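Local coordinates for protein complement factor H (Mus musculus, PDB 2YBY) that regulates the complement system of innate immunity, the modelled fragment being two consecutive Sushi (SCR) domains of the mouse protein, at residues Glu6-Lys11 with Asp50-Thr55. The protein carries 1 engineered substitution. Residues are numbered along the deposited sequence; the frame is centred on the assembly and turned at random.
Sequences EFPQFK and DYLRCT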
ATOM      1  N   GLU A   6      18.141  11.880  -7.231  1.00 17.60           N
ATOM      2  CA  GLU A   6      18.291  12.799  -6.116  1.00 19.36           C
ATOM      3  C   GLU A   6      17.626  12.235  -4.847  1.00 21.32           C
ATOM      4  O   GLU A   6      16.910  11.226  -4.906  1.00 19.51           O
ATOM      5  CB  GLU A   6      17.728  14.201  -6.472  1.00 22.70           C
ATOM      6  CG  GLU A   6      18.475  14.909  -7.603  1.00 37.99           C
ATOM      7  CD  GLU A   6      19.859  15.444  -7.291  1.00 63.81           C
ATOM      8  OE1 GLU A   6      20.061  16.007  -6.191  1.00 51.78           O
ATOM      9  OE2 GLU A   6      20.726  15.377  -8.190  1.00 71.07           O
ATOM     10  N   PHE A   7      17.827  12.918  -3.703  1.00 20.11           N
ATOM     11  CA  PHE A   7      17.257  12.503  -2.421  1.00 20.58           C
ATOM     12  C   PHE A   7      15.733  12.321  -2.590  1.00 21.93           C
ATOM     13  O   PHE A   7      15.067  13.267  -3.045  1.00 18.96           O
ATOM     14  CB  PHE A   7      17.589  13.537  -1.320  1.00 23.18           C
ATOM     15  CG  PHE A   7      16.965  13.215   0.019  1.00 27.39           C
ATOM     16  CD1 PHE A   7      17.187  11.989   0.632  1.00 31.72           C
ATOM     17  CD2 PHE A   7      16.105  14.117   0.637  1.00 31.18           C
ATOM     18  CE1 PHE A   7      16.552  11.670   1.830  1.00 32.94           C
ATOM     19  CE2 PHE A   7      15.478  13.792   1.827  1.00 34.67           C
ATOM     20  CZ  PHE A   7      15.709  12.581   2.410  1.00 32.78           C
ATOM     21  N   PRO A   8      15.190  11.102  -2.370  1.00 17.73           N
ATOM     22  CA  PRO A   8      13.761  10.884  -2.620  1.00 16.31           C
ATOM     23  C   PRO A   8      12.859  11.365  -1.507  1.00 20.03           C
ATOM     24  O   PRO A   8      12.992  10.912  -0.355  1.00 20.04           O
ATOM     25  CB  PRO A   8      13.668   9.369  -2.790  1.00 18.46           C
ATOM     26  CG  PRO A   8      14.730   8.824  -1.962  1.00 21.08           C
ATOM     27  CD  PRO A   8      15.845   9.854  -1.928  1.00 17.50           C
ATOM     28  N   GLN A   9      11.938  12.287  -1.844  1.00 19.40           N
ATOM     29  CA  GLN A   9      10.936  12.799  -0.894  1.00 20.19           C
ATOM     30  C   GLN A   9       9.555  12.580  -1.489  1.00 22.55           C
ATOM     31  O   GLN A   9       9.312  13.010  -2.602  1.00 24.51           O
ATOM     32  CB  GLN A   9      11.167  14.254  -0.602  1.00 21.98           C
ATOM     33  CG  GLN A   9      12.560  14.465  -0.047  1.00 30.06           C
ATOM     34  CD  GLN A   9      12.771  15.861   0.461  1.00 43.08           C
ATOM     35  OE1 GLN A   9      12.413  16.183   1.589  1.00 35.34           O
ATOM     36  NE2 GLN A   9      13.349  16.709  -0.370  1.00 34.77           N
ATOM     37  N   PHE A  10       8.673  11.842  -0.787  1.00 17.51           N
ATOM     38  CA  PHE A  10       7.369  11.458  -1.329  1.00 15.39           C
ATOM     39  C   PHE A  10       6.309  11.489  -0.230  1.00 18.32           C
ATOM     40  O   PHE A  10       6.677  11.625   0.928  1.00 19.59           O
ATOM     41  CB  PHE A  10       7.462  10.049  -1.944  1.00 16.25           C
ATOM     42  CG  PHE A  10       8.153   9.001  -1.098  1.00 15.77           C
ATOM     43  CD1 PHE A  10       9.541   8.855  -1.129  1.00 15.31           C
ATOM     44  CD2 PHE A  10       7.438   8.226  -0.209  1.00 14.95           C
ATOM     45  CE1 PHE A  10      10.170   7.872  -0.362  1.00 14.77           C
ATOM     46  CE2 PHE A  10       8.075   7.284   0.597  1.00 15.45           C
ATOM     47  CZ  PHE A  10       9.440   7.119   0.522  1.00 13.79           C
ATOM     48  N   LYS A  11       5.015  11.435  -0.581  1.00 16.65           N
ATOM     49  CA  LYS A  11       3.963  11.492   0.425  1.00 15.78           C
ATOM     50  C   LYS A  11       3.759  10.190   1.144  1.00 17.52           C
ATOM     51  O   LYS A  11       3.970   9.107   0.592  1.00 16.43           O
ATOM     52  CB  LYS A  11       2.607  11.912  -0.184  1.00 19.21           C
ATOM     53  CG  LYS A  11       2.577  13.334  -0.709  1.00 35.20           C
ATOM     54  CD  LYS A  11       1.141  13.842  -0.887  1.00 41.70           C
ATOM     55  CE  LYS A  11       0.607  14.562   0.324  1.00 49.83           C
ATOM     56  NZ  LYS A  11      -0.761  15.084   0.073  1.00 54.70           N
ATOM     57  N   ASP A  50       9.519  -1.648   2.127  1.00 12.97           N
ATOM     58  CA  ASP A  50       9.983  -2.150   0.816  1.00 12.23           C
ATOM     59  C   ASP A  50      11.166  -1.297   0.355  1.00 14.68           C
ATOM     60  O   ASP A  50      11.631  -0.442   1.131  1.00 12.62           O
ATOM     61  CB  ASP A  50       8.860  -2.242  -0.241  1.00 14.02           C
ATOM     62  CG  ASP A  50       9.000  -3.390  -1.225  1.00 17.15           C
ATOM     63  OD1 ASP A  50      10.161  -3.727  -1.596  1.00 15.93           O
ATOM     64  OD2 ASP A  50       7.959  -4.011  -1.578  1.00 17.39           O
ATOM     65  N   TYR A  51      11.701  -1.588  -0.857  1.00 13.28           N
ATOM     66  CA  TYR A  51      12.819  -0.849  -1.422  1.00 13.16           C
ATOM     67  C   TYR A  51      12.355   0.185  -2.454  1.00 15.45           C
ATOM     68  O   TYR A  51      11.482  -0.095  -3.266  1.00 15.24           O
ATOM     69  CB  TYR A  51      13.803  -1.776  -2.113  1.00 14.73           C
ATOM     70  CG  TYR A  51      14.628  -2.610  -1.172  1.00 13.86           C
ATOM     71  CD1 TYR A  51      15.550  -2.023  -0.316  1.00 15.96           C
ATOM     72  CD2 TYR A  51      14.462  -3.985  -1.107  1.00 15.58           C
ATOM     73  CE1 TYR A  51      16.328  -2.794   0.551  1.00 15.70           C
ATOM     74  CE2 TYR A  51      15.245  -4.768  -0.269  1.00 15.67           C
ATOM     75  CZ  TYR A  51      16.117  -4.163   0.622  1.00 18.24           C
ATOM     76  OH  TYR A  51      16.922  -4.912   1.444  1.00 19.11           O
ATOM     77  N   LEU A  52      12.952   1.368  -2.391  1.00 14.24           N
ATOM     78  CA  LEU A  52      12.791   2.424  -3.390  1.00 14.43           C
ATOM     79  C   LEU A  52      14.024   2.258  -4.263  1.00 17.14           C
ATOM     80  O   LEU A  52      15.137   2.232  -3.731  1.00 17.33           O
ATOM     81  CB  LEU A  52      12.765   3.802  -2.747  1.00 15.13           C
ATOM     82  CG  LEU A  52      12.188   4.886  -3.677  1.00 17.34           C
ATOM     83  CD1 LEU A  52      10.691   4.760  -3.835  1.00 17.51           C
ATOM     84  CD2 LEU A  52      12.565   6.257  -3.210  1.00 17.14           C
ATOM     85  N   ARG A  53      13.830   2.062  -5.558  1.00 15.71           N
ATOM     86  CA  ARG A  53      14.919   1.729  -6.476  1.00 15.88           C
ATOM     87  C   ARG A  53      15.249   2.829  -7.422  1.00 18.00           C
ATOM     88  O   ARG A  53      14.355   3.393  -8.041  1.00 16.91           O
ATOM     89  CB  ARG A  53      14.561   0.487  -7.279  1.00 18.37           C
ATOM     90  CG  ARG A  53      14.474  -0.763  -6.398  1.00 22.01           C
ATOM     91  CD  ARG A  53      13.894  -1.947  -7.142  1.00 24.35           C
ATOM     92  NE  ARG A  53      13.609  -3.029  -6.190  1.00 33.10           N
ATOM     93  CZ  ARG A  53      14.489  -3.923  -5.754  1.00 48.96           C
ATOM     94  NH1 ARG A  53      15.744  -3.915  -6.206  1.00 40.70           N
ATOM     95  NH2 ARG A  53      14.125  -4.842  -4.871  1.00 36.47           N
ATOM     96  N   CYS A  54      16.543   3.131  -7.556  1.00 17.33           N
ATOM     97  CA  CYS A  54      16.966   4.145  -8.523  1.00 16.92           C
ATOM     98  C   CYS A  54      17.073   3.464  -9.905  1.00 20.81           C
ATOM     99  O   CYS A  54      17.914   2.587 -10.084  1.00 19.81           O
ATOM    100  CB  CYS A  54      18.289   4.761  -8.120  1.00 16.53           C
ATOM    101  SG  CYS A  54      18.971   5.841  -9.406  1.00 20.07           S
ATOM    102  N   THR A  55      16.187   3.808 -10.845  1.00 18.82           N
ATOM    103  CA  THR A  55      16.166   3.181 -12.169  1.00 19.63           C
ATOM    104  C   THR A  55      16.495   4.215 -13.245  1.00 21.36           C
ATOM    105  O   THR A  55      16.566   5.409 -12.961  1.00 20.75           O
ATOM    106  CB  THR A  55      14.793   2.541 -12.460  1.00 21.34           C
ATOM    107  OG1 THR A  55      13.881   3.522 -12.927  1.00 20.99           O
ATOM    108  CG2 THR A  55      14.241   1.753 -11.300  1.00 19.29           C
TER
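L52 reaches across from strand 50-55 as the shared partner of P8 and F10, and the contact lies within the first of the two Sushi (SCR) domains. This is packing inside a compact module with short strands and two disulfides, between the extended chain 6-11 and strand 50-55, an outer strand of the antiparallel sheet formed by 13-15, 32-37 and 50-55. No hydrogen bond joins the two segments, and the CA atoms of P8 and L52 stay 8.6 Å apart, so side chains alone bridge the space. With CG anti to N (chi1 -163°), beside the carbonyl carbon, L52 carries its CD2 methyl toward 6-11, and that methyl makes both contacts. The fit is tightest at P8, where CB sits 3.3 Å from L52 CD2, closer than carbons usually come; P8 CG follows at 3.6 Å from the same methyl. W59, P64 and Y35 also touch L52, which is buried, and the F10 ring meets Y35 edge-to-face. Just along the strand, C54 is bonded to C5, a disulfide that ties the strand to the residue immediately before 6-11. At F10 the approach is oblique and looser, with CE1 4.1 Å from L52 CD2.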